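Local coordinates for protein heterodimeric restriction endonuclease R.BspD6I small subunit (Bacillus sp., PDB 2P14) that probably acts as the catalytic subunit of a heterodimeric type IIS restriction endonuclease, cutting DNA in complex with a site-specific nickase, at residues I113-A118 / E176-I181; R92-Y97 / E128-L133; D6-V11 / N19-N24; E59-E64 / I72-T77. One frame throughout, in Å; residues are numbered along the deposited sequence.

Contact 1 of 4, residues I113-A118 / E176-I181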
# COMPACT_ATOMS: atom_id res chain seq x y z
N ILE A 113 -1.31 2.76 11.75
CA ILE A 113 -2.42 1.86 11.41
C ILE A 113 -3.36 1.76 12.60
O ILE A 113 -2.93 1.37 13.71
CB ILE A 113 -1.91 0.43 11.01
CG1 ILE A 113 -0.88 0.53 9.88
CG2 ILE A 113 -3.12 -0.47 10.64
CD1 ILE A 113 -1.42 1.26 8.63
N ASP A 114 -4.62 2.14 12.39
CA ASP A 114 -5.60 2.12 13.47
C ASP A 114 -6.08 0.69 13.71
O ASP A 114 -6.30 -0.07 12.76
CB ASP A 114 -6.75 3.05 13.10
CG ASP A 114 -7.91 2.95 14.06
OD1 ASP A 114 -7.78 3.50 15.16
OD2 ASP A 114 -8.93 2.32 13.69
N LEU A 115 -6.26 0.32 14.98
CA LEU A 115 -6.65 -1.05 15.31
C LEU A 115 -8.05 -1.41 14.77
O LEU A 115 -8.25 -2.51 14.29
CB LEU A 115 -6.57 -1.24 16.81
CG LEU A 115 -6.27 -2.62 17.35
CD1 LEU A 115 -4.95 -3.20 16.84
CD2 LEU A 115 -6.26 -2.47 18.88
N SER A 116 -9.02 -0.48 14.82
CA SER A 116 -10.34 -0.77 14.26
C SER A 116 -10.28 -0.99 12.75
O SER A 116 -10.95 -1.85 12.22
CB SER A 116 -11.35 0.32 14.60
OG SER A 116 -11.46 0.46 15.99
N PHE A 117 -9.45 -0.20 12.07
CA PHE A 117 -9.20 -0.42 10.64
C PHE A 117 -8.58 -1.81 10.40
O PHE A 117 -9.00 -2.52 9.51
CB PHE A 117 -8.28 0.67 10.10
CG PHE A 117 -7.91 0.51 8.64
CD1 PHE A 117 -8.80 0.83 7.62
CD2 PHE A 117 -6.65 -0.00 8.30
CE1 PHE A 117 -8.43 0.68 6.28
CE2 PHE A 117 -6.28 -0.17 6.99
CZ PHE A 117 -7.17 0.19 5.97
N ALA A 118 -7.57 -2.16 11.20
CA ALA A 118 -6.92 -3.48 11.06
C ALA A 118 -7.90 -4.63 11.29
O ALA A 118 -7.85 -5.64 10.58
CB ALA A 118 -5.75 -3.60 12.02
N GLU A 176 -1.97 -8.71 17.75
CA GLU A 176 -0.87 -9.62 17.45
C GLU A 176 -0.35 -9.43 16.02
O GLU A 176 0.85 -9.50 15.76
CB GLU A 176 -1.32 -11.07 17.68
CG GLU A 176 -0.28 -12.10 17.24
CD GLU A 176 -0.61 -13.55 17.61
OE1 GLU A 176 -1.69 -13.82 18.18
OE2 GLU A 176 0.26 -14.42 17.33
N TRP A 177 -1.28 -9.20 15.09
CA TRP A 177 -0.91 -9.05 13.71
C TRP A 177 -0.06 -7.82 13.53
O TRP A 177 1.00 -7.87 12.86
CB TRP A 177 -2.20 -8.89 12.87
CG TRP A 177 -2.02 -8.77 11.37
CD1 TRP A 177 -0.97 -9.26 10.61
CD2 TRP A 177 -2.94 -8.18 10.46
NE1 TRP A 177 -1.20 -9.01 9.28
CE2 TRP A 177 -2.40 -8.35 9.16
CE3 TRP A 177 -4.18 -7.52 10.61
CZ2 TRP A 177 -3.06 -7.89 8.01
CZ3 TRP A 177 -4.83 -7.07 9.47
CH2 TRP A 177 -4.27 -7.24 8.19
N LEU A 178 -0.53 -6.68 14.04
CA LEU A 178 0.23 -5.46 13.85
C LEU A 178 1.60 -5.53 14.56
O LEU A 178 2.61 -5.00 14.06
CB LEU A 178 -0.55 -4.23 14.30
CG LEU A 178 -1.84 -3.88 13.55
CD1 LEU A 178 -2.42 -2.53 14.09
CD2 LEU A 178 -1.65 -3.85 12.00
N THR A 179 1.65 -6.19 15.71
CA THR A 179 2.93 -6.44 16.39
C THR A 179 3.88 -7.25 15.52
O THR A 179 5.06 -6.92 15.40
CB THR A 179 2.71 -7.15 17.73
OG1 THR A 179 1.87 -6.31 18.56
CG2 THR A 179 4.06 -7.42 18.45
N PHE A 180 3.34 -8.25 14.84
CA PHE A 180 4.19 -9.08 13.99
C PHE A 180 4.80 -8.27 12.85
O PHE A 180 5.97 -8.43 12.50
CB PHE A 180 3.38 -10.25 13.42
CG PHE A 180 4.15 -11.08 12.46
CD1 PHE A 180 4.99 -12.09 12.92
CD2 PHE A 180 4.06 -10.85 11.07
CE1 PHE A 180 5.74 -12.84 12.04
CE2 PHE A 180 4.78 -11.62 10.18
CZ PHE A 180 5.62 -12.63 10.67
N ILE A 181 3.99 -7.41 12.24
CA ILE A 181 4.49 -6.60 11.13
C ILE A 181 5.61 -5.68 11.57
O ILE A 181 6.69 -5.63 10.96
CB ILE A 181 3.33 -5.83 10.48
CG1 ILE A 181 2.35 -6.81 9.86
CG2 ILE A 181 3.85 -4.88 9.40
CD1 ILE A 181 1.07 -6.15 9.30
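The indole of W177 meets A118 with its edge: the carbonyl O of A118 lies in the ring plane, 3.5 Å from W177 CZ3, so that an aromatic C-H and not the pi cloud faces the oxygen. The methyl CB of A118 stands at the same corner, 4.4 Å from CZ3. The rest of the indole is served by other parts of the chain: K125 makes a cation-pi contact, P132 and L169 pack against the ring system, and NE1 is hydrogen-bonded to L164 O.

In this PD-(D/E)XK-type alpha/beta architecture, helix 115-121 follows strand 104-110 and the C-terminal helix 174-184 comes beside it, with I113, W177 and L178 all resting on P132 of the outermost strand 130-134.

In the central region the contact is aliphatic. L178 carries its CG beside the backbone N (chi1 -64°) and forks over the start of helix 115-121. Its CD1 comes within 3.8 Å of L115 CD1, its CD2 within 3.9 Å of I113 CG2, and A118 CB lies 4.1 Å from both branches. Were L178 cut back to an alanine, a gap would probably open between the two helices, leaving I113 CG2 and L115 CD1 without their mate.

D114 supplies the N-cap of helix 115-121: its OD2 accepts from F117 N at 3.0 Å, met on the anti side and 26° out of the carboxylate plane, while D114 N is hydrogen-bonded to Q82 OE1.

Contact 2 of 4, residues R92-Y97 / E128-L133. With SO4 (sulfate ion), chain C.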
# COMPACT_ATOMS: atom_id res chain seq x y z
N ARG A 92 -13.69 -2.82 -0.90
CA ARG A 92 -14.47 -2.82 -2.14
C ARG A 92 -13.56 -2.85 -3.37
O ARG A 92 -13.83 -3.56 -4.35
CB ARG A 92 -15.40 -1.60 -2.21
CG ARG A 92 -16.29 -1.55 -3.46
CD ARG A 92 -17.29 -0.39 -3.39
NE ARG A 92 -16.67 0.93 -3.56
CZ ARG A 92 -16.44 1.79 -2.57
NH1 ARG A 92 -16.78 1.49 -1.32
NH2 ARG A 92 -15.87 2.96 -2.81
N HIS A 93 -12.50 -2.05 -3.38
CA HIS A 93 -11.66 -2.06 -4.57
C HIS A 93 -11.04 -3.43 -4.80
O HIS A 93 -10.94 -3.89 -5.95
CB HIS A 93 -10.53 -1.03 -4.48
CG HIS A 93 -11.00 0.38 -4.36
ND1 HIS A 93 -10.20 1.36 -3.82
CD2 HIS A 93 -12.18 0.97 -4.68
CE1 HIS A 93 -10.85 2.51 -3.83
NE2 HIS A 93 -12.06 2.30 -4.35
N LEU A 94 -10.62 -4.06 -3.72
CA LEU A 94 -10.00 -5.37 -3.85
C LEU A 94 -11.01 -6.41 -4.32
O LEU A 94 -10.68 -7.23 -5.16
CB LEU A 94 -9.35 -5.80 -2.52
CG LEU A 94 -8.51 -7.11 -2.58
CD1 LEU A 94 -7.46 -7.11 -3.67
CD2 LEU A 94 -7.85 -7.28 -1.25
N GLN A 95 -12.20 -6.37 -3.73
CA GLN A 95 -13.26 -7.31 -4.13
C GLN A 95 -13.52 -7.18 -5.62
O GLN A 95 -13.60 -8.17 -6.35
CB GLN A 95 -14.55 -6.99 -3.38
CG GLN A 95 -14.58 -7.43 -1.94
CD GLN A 95 -15.87 -7.01 -1.23
OE1 GLN A 95 -16.52 -6.03 -1.62
NE2 GLN A 95 -16.21 -7.72 -0.17
N GLU A 96 -13.62 -5.94 -6.07
CA GLU A 96 -13.88 -5.70 -7.49
C GLU A 96 -12.78 -6.25 -8.38
O GLU A 96 -13.03 -6.90 -9.39
CB GLU A 96 -14.09 -4.21 -7.72
CG GLU A 96 -15.45 -3.76 -7.19
CD GLU A 96 -16.63 -4.29 -8.03
OE1 GLU A 96 -16.45 -4.52 -9.24
OE2 GLU A 96 -17.73 -4.44 -7.45
N TYR A 97 -11.53 -5.97 -8.00
CA TYR A 97 -10.42 -6.45 -8.81
C TYR A 97 -10.39 -7.97 -8.82
O TYR A 97 -10.08 -8.58 -9.86
CB TYR A 97 -9.08 -5.91 -8.28
CG TYR A 97 -7.93 -6.23 -9.20
CD1 TYR A 97 -7.64 -5.42 -10.30
CD2 TYR A 97 -7.16 -7.39 -9.01
CE1 TYR A 97 -6.59 -5.72 -11.16
CE2 TYR A 97 -6.13 -7.72 -9.85
CZ TYR A 97 -5.83 -6.89 -10.93
OH TYR A 97 -4.80 -7.20 -11.79
N GLU A 128 -9.94 -11.41 0.44
CA GLU A 128 -9.71 -9.97 0.46
C GLU A 128 -8.43 -9.66 1.27
O GLU A 128 -8.51 -8.98 2.27
CB GLU A 128 -10.96 -9.24 1.00
CG GLU A 128 -12.25 -9.53 0.15
CD GLU A 128 -13.57 -9.47 0.92
OE1 GLU A 128 -13.64 -8.94 2.06
OE2 GLU A 128 -14.61 -9.92 0.38
N PRO A 129 -7.24 -10.16 0.83
CA PRO A 129 -6.03 -9.95 1.62
C PRO A 129 -5.47 -8.53 1.53
O PRO A 129 -5.07 -8.07 0.44
CB PRO A 129 -5.04 -10.96 1.02
CG PRO A 129 -5.48 -11.11 -0.41
CD PRO A 129 -6.97 -10.95 -0.39
N VAL A 130 -5.42 -7.88 2.70
CA VAL A 130 -4.93 -6.51 2.81
C VAL A 130 -3.78 -6.50 3.80
O VAL A 130 -3.91 -6.98 4.95
CB VAL A 130 -6.04 -5.53 3.25
CG1 VAL A 130 -5.46 -4.11 3.30
CG2 VAL A 130 -7.26 -5.58 2.29
N ILE A 131 -2.64 -5.93 3.39
CA ILE A 131 -1.52 -5.81 4.31
C ILE A 131 -1.29 -4.33 4.61
O ILE A 131 -0.90 -3.57 3.70
CB ILE A 131 -0.22 -6.43 3.75
CG1 ILE A 131 -0.42 -7.91 3.37
CG2 ILE A 131 0.88 -6.29 4.79
CD1 ILE A 131 -0.94 -8.13 1.94
N PRO A 132 -1.51 -3.92 5.87
CA PRO A 132 -1.31 -2.52 6.26
C PRO A 132 0.12 -2.28 6.68
O PRO A 132 0.66 -3.04 7.51
CB PRO A 132 -2.24 -2.36 7.49
CG PRO A 132 -2.14 -3.75 8.16
CD PRO A 132 -1.95 -4.75 7.02
N LEU A 133 0.74 -1.22 6.14
CA LEU A 133 2.09 -0.83 6.53
C LEU A 133 2.09 0.64 6.92
O LEU A 133 1.41 1.47 6.28
CB LEU A 133 3.09 -1.03 5.38
CG LEU A 133 3.35 -2.45 4.88
CD1 LEU A 133 4.46 -2.45 3.81
CD2 LEU A 133 3.72 -3.42 6.01
S SO4 C . -13.45 5.60 -3.70
O1 SO4 C . -13.98 4.29 -4.13
O2 SO4 C . -14.08 5.95 -2.42
O3 SO4 C . -13.76 6.60 -4.73
O4 SO4 C . -12.00 5.48 -3.54
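L94 and Q95 project from helix 80-98 onto the start of strand 130-134. That helix links the parallel neighbours 69-75 and 104-110 in a beta-alpha-beta crossover, and here it also reaches the strand beyond.

One branch of L94 does the apolar work. With CG anti to the backbone N (chi1 -173°), CD2 is carried against the turn into the strand, 3.3 Å from P129 O and 3.5 Å from E128 C. It also lies 3.9 Å from P129 CD and 4.0 Å from V130 CG2, so a single methyl covers three consecutive residues.

Nearer the surface, the side chains of Q95 and E128 are both extended beyond CG, and they meet in one polar bond. Q95 NE2 donates to E128 OE2 at 2.8 Å, almost straight at 173°. The acceptor lies in the amide plane, but the donor comes from above the carboxylate plane, the two flat groups being turned steeply against each other.

Further out, backbone bonds of P129 and I131 to T106 hold the strand in the sheet, and L94 also touches T106. One residue before L94, H93 is positioned through ND1 by E73, and a sulfate ion, probably from the crystallisation liquor, sits near it and is also bonded to G57 N. Its O1 accepts from H93 NE2 at 2.8 Å and, in a weak bond bent to 121°, from R92 NH2 at 2.7 Å.

Contact 3 of 4, residues D6-V11 / N19-N24; sequences DFYEEV and NYFEWN
F7 of the N-terminal helix 2-7 packs against Y20, W23 and N24 of helix 17-32. Its CB lies 3.8 Å from N24 OD1, and CD2 comes closer to that oxygen, at 3.5 Å. CE2 touches W23 CZ3 at 3.8 Å, and CZ ends against Y20 CD1. The W23 pair is an offset edge-to-face arrangement, the tryptophan edge turned to the phenylalanine face with the planes at 88°.

N24 is shared between two aromatic neighbours. A chi1 of -158° swings its amide away from its own backbone N and in between F7 and Y8, and ND2 stands 3.3 Å above the plane of the Y8 ring, over its centre. The amide stands steeply on the ring, and its rotation is fixed further by bonds of ND2 to I4 O and of OD1 to R27.

Y8 also sets CE2 3.6 Å from F21 CE1, while its hydroxyl is hydrogen-bonded to T25 OG1. Replacing Y8 by an alanine would probably uncover the N24 amide on one side, open a gap beside F21 and leave T25 without this partner. V11 completes the seam with CG1 3.9 Å from F21 CB.

Beyond the two segments, Y8 and F21 pack on V135 of helix 135-146, F21 reaches L76 just after strand 69-75, and Y20 and W23 lie against P50 of the small strand 50-52.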
# COMPACT_ATOMS: atom_id res chain seq x y z
N ASP A 6 13.04 9.67 1.38
CA ASP A 6 13.20 10.89 2.19
C ASP A 6 12.08 11.89 1.92
O ASP A 6 11.71 12.65 2.80
CB ASP A 6 14.56 11.57 1.92
CG ASP A 6 15.75 10.75 2.36
OD1 ASP A 6 15.59 9.84 3.21
OD2 ASP A 6 16.86 11.03 1.84
N PHE A 7 11.56 11.89 0.68
CA PHE A 7 10.50 12.85 0.35
C PHE A 7 9.22 12.62 1.17
O PHE A 7 8.44 13.55 1.39
CB PHE A 7 10.19 12.92 -1.16
CG PHE A 7 9.21 14.03 -1.52
CD1 PHE A 7 9.64 15.34 -1.64
CD2 PHE A 7 7.88 13.72 -1.77
CE1 PHE A 7 8.73 16.37 -1.96
CE2 PHE A 7 6.96 14.74 -2.09
CZ PHE A 7 7.38 16.05 -2.19
N TYR A 8 9.00 11.41 1.65
CA TYR A 8 7.85 11.21 2.56
C TYR A 8 7.83 12.19 3.72
O TYR A 8 6.77 12.53 4.22
CB TYR A 8 7.81 9.78 3.11
CG TYR A 8 7.22 8.76 2.17
CD1 TYR A 8 8.00 7.69 1.67
CD2 TYR A 8 5.87 8.84 1.78
CE1 TYR A 8 7.46 6.72 0.84
CE2 TYR A 8 5.33 7.87 0.91
CZ TYR A 8 6.13 6.83 0.46
OH TYR A 8 5.58 5.88 -0.35
N GLU A 9 9.01 12.67 4.13
CA GLU A 9 9.08 13.58 5.28
C GLU A 9 8.77 15.03 4.87
O GLU A 9 8.69 15.91 5.74
CB GLU A 9 10.46 13.46 5.99
CG GLU A 9 10.85 12.01 6.32
CD GLU A 9 9.71 11.24 7.00
OE1 GLU A 9 8.91 11.85 7.74
OE2 GLU A 9 9.58 10.00 6.75
N GLU A 10 8.58 15.26 3.57
CA GLU A 10 8.21 16.59 3.05
C GLU A 10 6.76 16.65 2.58
O GLU A 10 6.22 17.72 2.35
CB GLU A 10 9.12 17.03 1.90
CG GLU A 10 10.60 16.96 2.22
CD GLU A 10 10.99 17.76 3.48
OE1 GLU A 10 10.47 18.88 3.68
OE2 GLU A 10 11.81 17.25 4.27
N VAL A 11 6.11 15.50 2.46
CA VAL A 11 4.75 15.43 1.91
C VAL A 11 3.79 16.37 2.65
O VAL A 11 2.94 17.03 2.04
CB VAL A 11 4.26 13.96 1.95
CG1 VAL A 11 2.72 13.86 1.92
CG2 VAL A 11 4.90 13.16 0.84
N ASN A 19 -2.41 14.25 -2.14
CA ASN A 19 -2.02 14.09 -3.54
C ASN A 19 -0.54 13.71 -3.65
O ASN A 19 -0.15 12.85 -4.46
CB ASN A 19 -2.27 15.39 -4.32
CG ASN A 19 -3.75 15.65 -4.59
OD1 ASN A 19 -4.61 14.80 -4.39
ND2 ASN A 19 -4.03 16.86 -5.07
N TYR A 20 0.30 14.35 -2.84
CA TYR A 20 1.74 14.06 -2.90
C TYR A 20 2.10 12.72 -2.24
O TYR A 20 3.06 12.08 -2.63
CB TYR A 20 2.57 15.19 -2.31
CG TYR A 20 2.62 16.41 -3.20
CD1 TYR A 20 3.73 16.67 -4.02
CD2 TYR A 20 1.53 17.29 -3.24
CE1 TYR A 20 3.74 17.84 -4.87
CE2 TYR A 20 1.55 18.42 -4.07
CZ TYR A 20 2.64 18.68 -4.86
OH TYR A 20 2.60 19.84 -5.64
N PHE A 21 1.29 12.29 -1.28
CA PHE A 21 1.54 11.01 -0.61
C PHE A 21 1.32 9.86 -1.57
O PHE A 21 2.17 8.96 -1.71
CB PHE A 21 0.61 10.91 0.61
CG PHE A 21 0.91 9.78 1.54
CD1 PHE A 21 2.18 9.60 2.07
CD2 PHE A 21 -0.10 8.90 1.90
CE1 PHE A 21 2.43 8.54 2.97
CE2 PHE A 21 0.15 7.84 2.77
CZ PHE A 21 1.40 7.67 3.32
N GLU A 22 0.19 9.87 -2.29
CA GLU A 22 -0.08 8.80 -3.27
C GLU A 22 0.94 8.87 -4.41
O GLU A 22 1.50 7.84 -4.84
CB GLU A 22 -1.53 8.83 -3.78
CG GLU A 22 -1.93 10.02 -4.64
CD GLU A 22 -3.43 10.06 -4.94
OE1 GLU A 22 -4.14 9.08 -4.63
OE2 GLU A 22 -3.88 11.08 -5.52
N TRP A 23 1.26 10.08 -4.85
CA TRP A 23 2.26 10.23 -5.90
C TRP A 23 3.63 9.71 -5.51
O TRP A 23 4.29 9.01 -6.31
CB TRP A 23 2.35 11.71 -6.29
CG TRP A 23 3.48 12.05 -7.24
CD1 TRP A 23 3.53 11.79 -8.58
CD2 TRP A 23 4.71 12.71 -6.91
NE1 TRP A 23 4.71 12.28 -9.11
CE2 TRP A 23 5.45 12.84 -8.11
CE3 TRP A 23 5.24 13.24 -5.72
CZ2 TRP A 23 6.71 13.47 -8.16
CZ3 TRP A 23 6.49 13.84 -5.76
CH2 TRP A 23 7.21 13.96 -6.97
N ASN A 24 4.05 9.97 -4.27
CA ASN A 24 5.37 9.55 -3.86
C ASN A 24 5.44 8.02 -3.79
O ASN A 24 6.48 7.40 -4.12
CB ASN A 24 5.75 10.14 -2.52
CG ASN A 24 7.25 10.17 -2.36
OD1 ASN A 24 7.97 10.60 -3.28
ND2 ASN A 24 7.75 9.71 -1.21

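Contact 4 of 4, residues E59-E64 / I72-T77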
# COMPACT_ATOMS: atom_id res chain seq x y z
N GLU A 59 -8.96 2.04 -7.02
CA GLU A 59 -7.77 2.12 -6.15
C GLU A 59 -6.79 3.23 -6.52
O GLU A 59 -6.65 3.63 -7.69
CB GLU A 59 -7.04 0.76 -6.15
CG GLU A 59 -6.59 0.29 -7.53
CD GLU A 59 -7.68 -0.50 -8.33
OE1 GLU A 59 -8.86 -0.55 -7.90
OE2 GLU A 59 -7.31 -1.05 -9.40
N ASP A 60 -6.07 3.72 -5.51
CA ASP A 60 -5.11 4.81 -5.75
C ASP A 60 -4.03 4.48 -6.78
O ASP A 60 -3.70 5.31 -7.63
CB ASP A 60 -4.41 5.25 -4.45
CG ASP A 60 -5.37 5.85 -3.42
OD1 ASP A 60 -6.49 6.22 -3.77
OD2 ASP A 60 -4.99 5.93 -2.23
N ILE A 61 -3.49 3.26 -6.70
CA ILE A 61 -2.44 2.79 -7.61
C ILE A 61 -2.65 1.31 -7.81
O ILE A 61 -2.99 0.60 -6.86
CB ILE A 61 -1.00 2.99 -7.03
CG1 ILE A 61 -0.79 4.44 -6.60
CG2 ILE A 61 0.08 2.59 -8.04
CD1 ILE A 61 0.28 4.58 -5.50
N LEU A 62 -2.50 0.86 -9.04
CA LEU A 62 -2.49 -0.59 -9.32
C LEU A 62 -1.15 -0.91 -9.94
O LEU A 62 -0.72 -0.24 -10.88
CB LEU A 62 -3.60 -0.99 -10.30
CG LEU A 62 -3.57 -2.42 -10.82
CD1 LEU A 62 -3.88 -3.43 -9.67
CD2 LEU A 62 -4.58 -2.52 -12.00
N VAL A 63 -0.48 -1.95 -9.42
CA VAL A 63 0.71 -2.48 -10.11
C VAL A 63 0.43 -3.96 -10.46
O VAL A 63 0.07 -4.77 -9.59
CB VAL A 63 2.01 -2.31 -9.29
CG1 VAL A 63 1.97 -3.12 -8.03
CG2 VAL A 63 3.26 -2.66 -10.10
N GLU A 64 0.54 -4.28 -11.76
CA GLU A 64 0.32 -5.64 -12.20
C GLU A 64 1.64 -6.27 -12.55
O GLU A 64 2.34 -5.81 -13.43
CB GLU A 64 -0.63 -5.67 -13.40
CG GLU A 64 -2.01 -5.19 -13.01
CD GLU A 64 -3.03 -5.29 -14.15
OE1 GLU A 64 -2.65 -4.99 -15.32
OE2 GLU A 64 -4.19 -5.62 -13.85
N ILE A 72 -2.58 -0.49 -4.34
CA ILE A 72 -1.97 0.29 -3.30
C ILE A 72 -2.90 1.45 -2.94
O ILE A 72 -3.35 2.22 -3.82
CB ILE A 72 -0.58 0.80 -3.70
CG1 ILE A 72 0.34 -0.39 -4.06
CG2 ILE A 72 0.03 1.56 -2.55
CD1 ILE A 72 0.90 -0.29 -5.42
N GLU A 73 -3.26 1.51 -1.66
CA GLU A 73 -4.20 2.50 -1.12
C GLU A 73 -3.42 3.34 -0.12
O GLU A 73 -2.85 2.79 0.79
CB GLU A 73 -5.39 1.82 -0.45
CG GLU A 73 -6.09 0.80 -1.36
CD GLU A 73 -7.01 1.40 -2.38
OE1 GLU A 73 -6.96 2.61 -2.72
OE2 GLU A 73 -7.81 0.61 -2.88
N CYS A 74 -3.40 4.66 -0.29
CA CYS A 74 -2.59 5.55 0.52
C CYS A 74 -3.53 6.47 1.30
O CYS A 74 -4.47 7.03 0.73
CB CYS A 74 -1.73 6.44 -0.39
SG CYS A 74 -0.53 5.42 -1.32
N SER A 75 -3.27 6.62 2.60
CA SER A 75 -4.05 7.57 3.38
C SER A 75 -3.24 8.19 4.51
O SER A 75 -2.56 7.48 5.24
CB SER A 75 -5.26 6.89 4.01
OG SER A 75 -6.06 7.89 4.66
N LEU A 76 -3.36 9.50 4.66
CA LEU A 76 -2.76 10.23 5.76
C LEU A 76 -3.69 10.30 6.99
O LEU A 76 -3.30 10.81 8.06
CB LEU A 76 -2.35 11.64 5.33
CG LEU A 76 -1.22 11.70 4.30
CD1 LEU A 76 -1.00 13.14 3.81
CD2 LEU A 76 0.08 11.12 4.87
N THR A 77 -4.89 9.74 6.84
CA THR A 77 -5.87 9.71 7.94
C THR A 77 -5.45 8.74 9.03
O THR A 77 -5.02 7.60 8.75
CB THR A 77 -7.25 9.32 7.39
OG1 THR A 77 -7.58 10.25 6.36
CG2 THR A 77 -8.35 9.38 8.46
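D60 and E73 are brought close together by their torsions: CG of D60 stands beside its own backbone N (chi1 -65°), and the E73 chain folds at chi2 (-79°) to bring its carboxylate to the backbone N of D60, just before strand 61-64. The setting is the antiparallel hairpin of strands 61-64 and 69-75, which carries the acidic motif in PD-(D/E)XK nucleases. The spacing of D60 and E73 is consistent with that motif, S75 standing where it usually has a lysine.

Each carboxylate accepts from a backbone N of the other segment. E73 OE1 takes the N-H of D60 N at 3.1 Å, approached from above the carboxylate plane, and D60 OD2 that of C74 N at 2.8 Å, nearly straight at 175° and on the anti side. The two acidic groups are turned almost perpendicular, with D60 OD1 and E73 OE1 3.8 Å apart. E73 OE2 has its own partner, H93 ND1, and also lies 3.4 Å from E59 CB.

Next to this pair, I61 and I72 form an antiparallel hydrogen-bonded pair: I72 N donates to I61 O at 2.8 Å, and I61 N to I72 O at 3.1 Å. On their face of the sheet, I72 CD1 rests 4.0 Å from both I61 CG2 and V63 CG1.

The four contacts illustrate how a nuclease core is assembled around one mixed sheet. Contact 3 comes first along the chain, then contact 4; contacts 2 and 1 follow with their segments alternating. Contact 4, the hairpin, lies nearest the chain centre. Contact 2 is centred about 10 Å from it, and besides H93 with E73 a probable hydrogen bond of Y97 to E64 ties helix 80-98 to the hairpin. Contact 3, about 13 Å from contact 4, packs F21 and E22 against it. Contacts 1 and 2, their centres about 15 Å apart, share strand 130-134. Contacts 2 and 4 thus lie round the probable PD-(D/E)XK site, while contacts 1 and 3 pack helices on the flanks of the sheet.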